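Local coordinates for protein short chain dehydrogenase (Rhodopseudomonas palustris, PDB 3H7A) that probably catalyses NAD(P)-dependent oxidation or reduction of a substrate not yet identified, as a member of the short-chain dehydrogenase/reductase family, at residues R108-V120 with A154-A166. Residues are numbered along the deposited sequence; the frame is centred on the assembly and turned at random. Where two conformers were deposited one is given.
Sequences RKVWEMACWAGFV and AFASAKFGLRAVA
V110 starts the contact by pushing CG1, anti to the backbone N (chi1 169°), against the carbonyl of A154, 3.4 Å from A154 O, and beside the edge of the F155 ring. One turn on, the A158 methyl drops as a knob into the hole made by V110, W111, A114 and C115, its CB 3.9 Å from A114 CB. The helix widens into a pi-type turn at 112-116, where W111 O accepts from both C115 N and W116 N. A114 O lies over the L162 side chain, 3.7 Å from L162 CB, and shares a water with K159 NZ, which also hydrogen-bonds T140 O. C115 lays SG on the bare backbone of G161, 3.6 Å from G161 C, where a beta carbon would clash. G118 admits L162 CD1 to 3.8 Å from its CA; an alanine at L162 would probably leave a gap there and strip most of the apolar cover from A114 O. V165 CG1 lies 4.0 Å from F119 CA, at the edge of the F119 ring. Segments 108-120 and 154-166 run almost parallel (6°), and W111 stacks on W111 of a second subunit: neighbouring helices of a Rossmann-type short-chain dehydrogenase, forming part of a subunit interface.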
loop_
_atom_site.group_PDB
_atom_site.type_symbol
_atom_site.label_atom_id
_atom_site.label_comp_id
_atom_site.label_asym_id
_atom_site.label_seq_id
_atom_site.Cartn_x
_atom_site.Cartn_y
_atom_site.Cartn_z
ATOM N N ARG B 108 -22.150 14.787 0.241
ATOM C CA ARG B 108 -23.240 13.792 0.263
ATOM C C ARG B 108 -23.543 13.232 -1.131
ATOM O O ARG B 108 -23.676 12.011 -1.297
ATOM C CB ARG B 108 -24.522 14.404 0.835
ATOM C CG ARG B 108 -25.160 13.628 1.988
ATOM C CD ARG B 108 -26.109 12.499 1.582
ATOM N NE ARG B 108 -26.510 11.728 2.767
ATOM C CZ ARG B 108 -27.306 10.662 2.763
ATOM N NH1 ARG B 108 -27.585 10.043 3.906
ATOM N NH2 ARG B 108 -27.818 10.208 1.625
ATOM N N LYS B 109 -23.673 14.129 -2.117
ATOM C CA LYS B 109 -24.004 13.784 -3.520
ATOM C C LYS B 109 -22.940 12.911 -4.168
ATOM O O LYS B 109 -23.273 11.952 -4.879
ATOM C CB LYS B 109 -24.202 15.042 -4.385
ATOM C CG LYS B 109 -24.736 14.815 -5.831
ATOM C CD LYS B 109 -24.710 16.105 -6.717
ATOM C CE LYS B 109 -23.594 16.116 -7.803
ATOM N NZ LYS B 109 -22.230 16.606 -7.375
ATOM N N VAL B 110 -21.669 13.254 -3.945
ATOM C CA VAL B 110 -20.564 12.454 -4.491
ATOM C C VAL B 110 -20.560 11.057 -3.862
ATOM O O VAL B 110 -20.411 10.059 -4.567
ATOM C CB VAL B 110 -19.210 13.187 -4.355
ATOM C CG1 VAL B 110 -18.045 12.274 -4.670
ATOM C CG2 VAL B 110 -19.209 14.368 -5.301
ATOM N N TRP B 111 -20.794 10.972 -2.552
ATOM C CA TRP B 111 -20.962 9.670 -1.927
ATOM C C TRP B 111 -22.160 8.861 -2.474
ATOM O O TRP B 111 -22.032 7.654 -2.747
ATOM C CB TRP B 111 -21.092 9.823 -0.422
ATOM C CG TRP B 111 -21.371 8.518 0.263
ATOM C CD1 TRP B 111 -20.461 7.548 0.578
ATOM C CD2 TRP B 111 -22.645 8.038 0.718
ATOM N NE1 TRP B 111 -21.091 6.489 1.193
ATOM C CE2 TRP B 111 -22.427 6.765 1.300
ATOM C CE3 TRP B 111 -23.949 8.564 0.695
ATOM C CZ2 TRP B 111 -23.458 6.012 1.868
ATOM C CZ3 TRP B 111 -24.980 7.815 1.258
ATOM C CH2 TRP B 111 -24.724 6.548 1.838
ATOM N N GLU B 112 -23.314 9.515 -2.635
ATOM C CA GLU B 112 -24.517 8.843 -3.149
ATOM C C GLU B 112 -24.288 8.253 -4.536
ATOM O O GLU B 112 -24.699 7.131 -4.811
ATOM C CB GLU B 112 -25.721 9.786 -3.199
ATOM C CG GLU B 112 -26.225 10.263 -1.835
ATOM C CD GLU B 112 -27.403 11.236 -1.938
ATOM O OE1 GLU B 112 -27.669 11.791 -3.035
ATOM O OE2 GLU B 112 -28.067 11.439 -0.905
ATOM N N MET B 113 -23.600 9.020 -5.374
ATOM C CA MET B 113 -23.369 8.661 -6.773
ATOM C C MET B 113 -22.243 7.624 -6.929
ATOM O O MET B 113 -22.412 6.623 -7.622
ATOM C CB MET B 113 -23.073 9.943 -7.577
ATOM C CG MET B 113 -23.029 9.816 -9.102
ATOM S SD MET B 113 -24.568 10.088 -10.037
ATOM C CE MET B 113 -25.359 8.499 -9.898
ATOM N N ALA B 114 -21.103 7.869 -6.279
ATOM C CA ALA B 114 -19.876 7.086 -6.503
ATOM C C ALA B 114 -19.604 5.933 -5.535
ATOM O O ALA B 114 -18.714 5.123 -5.775
ATOM C CB ALA B 114 -18.670 8.025 -6.525
ATOM N N CYS B 115 -20.333 5.884 -4.429
ATOM C CA CYS B 115 -20.066 4.896 -3.409
ATOM C C CYS B 115 -21.318 4.101 -3.004
ATOM O O CYS B 115 -21.333 2.871 -3.090
ATOM C CB CYS B 115 -19.451 5.558 -2.182
ATOM S SG CYS B 115 -19.100 4.309 -0.912
ATOM N N TRP B 116 -22.348 4.829 -2.571
ATOM C CA TRP B 116 -23.649 4.281 -2.200
ATOM C C TRP B 116 -24.233 3.515 -3.369
ATOM O O TRP B 116 -24.624 2.368 -3.232
ATOM C CB TRP B 116 -24.584 5.423 -1.779
ATOM C CG TRP B 116 -26.058 5.078 -1.761
ATOM C CD1 TRP B 116 -27.016 5.503 -2.644
ATOM C CD2 TRP B 116 -26.732 4.243 -0.809
ATOM N NE1 TRP B 116 -28.242 4.976 -2.300
ATOM C CE2 TRP B 116 -28.094 4.203 -1.179
ATOM C CE3 TRP B 116 -26.316 3.525 0.319
ATOM C CZ2 TRP B 116 -29.039 3.471 -0.464
ATOM C CZ3 TRP B 116 -27.254 2.805 1.033
ATOM C CH2 TRP B 116 -28.604 2.781 0.636
ATOM N N ALA B 117 -24.218 4.134 -4.537
ATOM C CA ALA B 117 -24.757 3.498 -5.732
ATOM C C ALA B 117 -24.037 2.199 -6.057
ATOM O O ALA B 117 -24.655 1.238 -6.533
ATOM C CB ALA B 117 -24.667 4.441 -6.883
ATOM N N GLY B 118 -22.733 2.165 -5.782
ATOM C CA GLY B 118 -21.916 0.992 -5.999
ATOM C C GLY B 118 -22.217 -0.105 -5.023
ATOM O O GLY B 118 -22.238 -1.269 -5.395
ATOM N N PHE B 119 -22.430 0.268 -3.765
ATOM C CA PHE B 119 -22.824 -0.699 -2.744
ATOM C C PHE B 119 -24.141 -1.377 -3.112
ATOM O O PHE B 119 -24.265 -2.594 -2.983
ATOM C CB PHE B 119 -22.937 -0.032 -1.369
ATOM C CG PHE B 119 -23.727 -0.847 -0.359
ATOM C CD1 PHE B 119 -23.198 -2.012 0.178
ATOM C CD2 PHE B 119 -24.991 -0.435 0.042
ATOM C CE1 PHE B 119 -23.915 -2.764 1.100
ATOM C CE2 PHE B 119 -25.727 -1.181 0.958
ATOM C CZ PHE B 119 -25.184 -2.348 1.487
ATOM N N VAL B 120 -25.112 -0.594 -3.574
ATOM C CA VAL B 120 -26.439 -1.133 -3.853
ATOM C C VAL B 120 -26.374 -2.018 -5.081
ATOM O O VAL B 120 -26.869 -3.147 -5.047
ATOM C CB VAL B 120 -27.524 -0.038 -3.967
ATOM C CG1 VAL B 120 -28.884 -0.643 -4.331
ATOM C CG2 VAL B 120 -27.630 0.734 -2.636
ATOM N N ALA B 154 -13.994 15.096 -1.063
ATOM C CA ALA B 154 -15.285 14.480 -1.377
ATOM C C ALA B 154 -15.156 13.300 -2.337
ATOM O O ALA B 154 -15.753 12.247 -2.109
ATOM C CB ALA B 154 -16.294 15.511 -1.910
ATOM N N PHE B 155 -14.410 13.495 -3.421
ATOM C CA PHE B 155 -14.245 12.455 -4.440
ATOM C C PHE B 155 -13.449 11.232 -3.951
ATOM O O PHE B 155 -13.878 10.087 -4.139
ATOM C CB PHE B 155 -13.612 13.064 -5.700
ATOM C CG PHE B 155 -13.550 12.129 -6.882
ATOM C CD1 PHE B 155 -14.682 11.469 -7.335
ATOM C CD2 PHE B 155 -12.348 11.916 -7.552
ATOM C CE1 PHE B 155 -14.617 10.603 -8.441
ATOM C CE2 PHE B 155 -12.274 11.051 -8.658
ATOM C CZ PHE B 155 -13.418 10.405 -9.108
ATOM N N ALA B 156 -12.298 11.470 -3.319
ATOM C CA ALA B 156 -11.480 10.396 -2.798
ATOM C C ALA B 156 -12.236 9.640 -1.691
ATOM O O ALA B 156 -12.125 8.418 -1.600
ATOM C CB ALA B 156 -10.141 10.927 -2.278
ATOM N N SER B 157 -13.031 10.343 -0.886
ATOM C CA SER B 157 -13.772 9.651 0.194
ATOM C C SER B 157 -14.715 8.609 -0.373
ATOM O O SER B 157 -14.763 7.463 0.094
ATOM C CB SER B 157 -14.560 10.620 1.049
ATOM O OG SER B 157 -15.143 9.917 2.129
ATOM N N ALA B 158 -15.442 9.007 -1.410
ATOM C CA ALA B 158 -16.361 8.105 -2.090
ATOM C C ALA B 158 -15.630 7.002 -2.863
ATOM O O ALA B 158 -16.096 5.866 -2.874
ATOM C CB ALA B 158 -17.274 8.889 -3.018
ATOM N N LYS B 159 -14.511 7.321 -3.525
ATOM C CA LYS B 159 -13.739 6.284 -4.253
ATOM C C LYS B 159 -13.058 5.241 -3.335
ATOM O O LYS B 159 -13.102 4.041 -3.622
ATOM C CB LYS B 159 -12.737 6.884 -5.259
ATOM C CG LYS B 159 -13.356 7.790 -6.319
ATOM C CD LYS B 159 -14.409 7.103 -7.208
ATOM C CE LYS B 159 -13.850 5.960 -7.987
ATOM N NZ LYS B 159 -14.845 5.506 -9.004
ATOM N N PHE B 160 -12.475 5.707 -2.232
ATOM C CA PHE B 160 -11.927 4.836 -1.185
ATOM C C PHE B 160 -13.057 3.964 -0.660
ATOM O O PHE B 160 -12.902 2.751 -0.520
ATOM C CB PHE B 160 -11.399 5.664 -0.024
ATOM C CG PHE B 160 -9.944 6.037 -0.119
ATOM C CD1 PHE B 160 -9.449 6.766 -1.202
ATOM C CD2 PHE B 160 -9.091 5.773 0.951
ATOM C CE1 PHE B 160 -8.112 7.154 -1.225
ATOM C CE2 PHE B 160 -7.778 6.145 0.919
ATOM C CZ PHE B 160 -7.292 6.865 -0.161
ATOM N N GLY B 161 -14.200 4.595 -0.396
ATOM C CA GLY B 161 -15.393 3.897 0.101
ATOM C C GLY B 161 -15.829 2.793 -0.844
ATOM O O GLY B 161 -16.127 1.680 -0.404
ATOM N N LEU B 162 -15.851 3.086 -2.148
ATOM C CA LEU B 162 -16.172 2.055 -3.155
ATOM C C LEU B 162 -15.149 0.884 -3.157
ATOM O O LEU B 162 -15.515 -0.304 -3.282
ATOM C CB LEU B 162 -16.271 2.687 -4.567
ATOM C CG LEU B 162 -16.782 1.718 -5.648
ATOM C CD1 LEU B 162 -18.229 1.372 -5.384
ATOM C CD2 LEU B 162 -16.609 2.302 -7.056
ATOM N N ARG B 163 -13.867 1.223 -3.023
ATOM C CA ARG B 163 -12.796 0.226 -2.988
ATOM C C ARG B 163 -12.987 -0.728 -1.810
ATOM O O ARG B 163 -12.898 -1.945 -1.973
ATOM C CB ARG B 163 -11.433 0.924 -2.903
ATOM C CG ARG B 163 -10.262 -0.023 -2.984
ATOM C CD ARG B 163 -8.969 0.761 -3.014
ATOM N NE ARG B 163 -7.856 -0.152 -3.249
ATOM C CZ ARG B 163 -6.900 -0.409 -2.367
ATOM N NH1 ARG B 163 -6.909 0.183 -1.177
ATOM N NH2 ARG B 163 -5.929 -1.254 -2.685
ATOM N N ALA B 164 -13.285 -0.188 -0.630
ATOM C CA ALA B 164 -13.588 -1.064 0.524
ATOM C C ALA B 164 -14.763 -2.005 0.296
ATOM O O ALA B 164 -14.736 -3.165 0.751
ATOM C CB ALA B 164 -13.860 -0.248 1.720
ATOM N N VAL B 165 -15.804 -1.501 -0.362
ATOM C CA VAL B 165 -17.005 -2.295 -0.618
ATOM C C VAL B 165 -16.592 -3.466 -1.501
ATOM O O VAL B 165 -16.896 -4.620 -1.188
ATOM C CB VAL B 165 -18.152 -1.432 -1.244
ATOM C CG1 VAL B 165 -19.238 -2.297 -1.880
ATOM C CG2 VAL B 165 -18.774 -0.512 -0.201
ATOM N N ALA B 166 -15.852 -3.155 -2.568
ATOM C CA ALA B 166 -15.292 -4.161 -3.475
ATOM C C ALA B 166 -14.426 -5.194 -2.748
ATOM O O ALA B 166 -14.645 -6.384 -2.923
ATOM C CB ALA B 166 -14.520 -3.497 -4.617
HETATM O O HOH W 1 -17.581 5.316 -8.280
#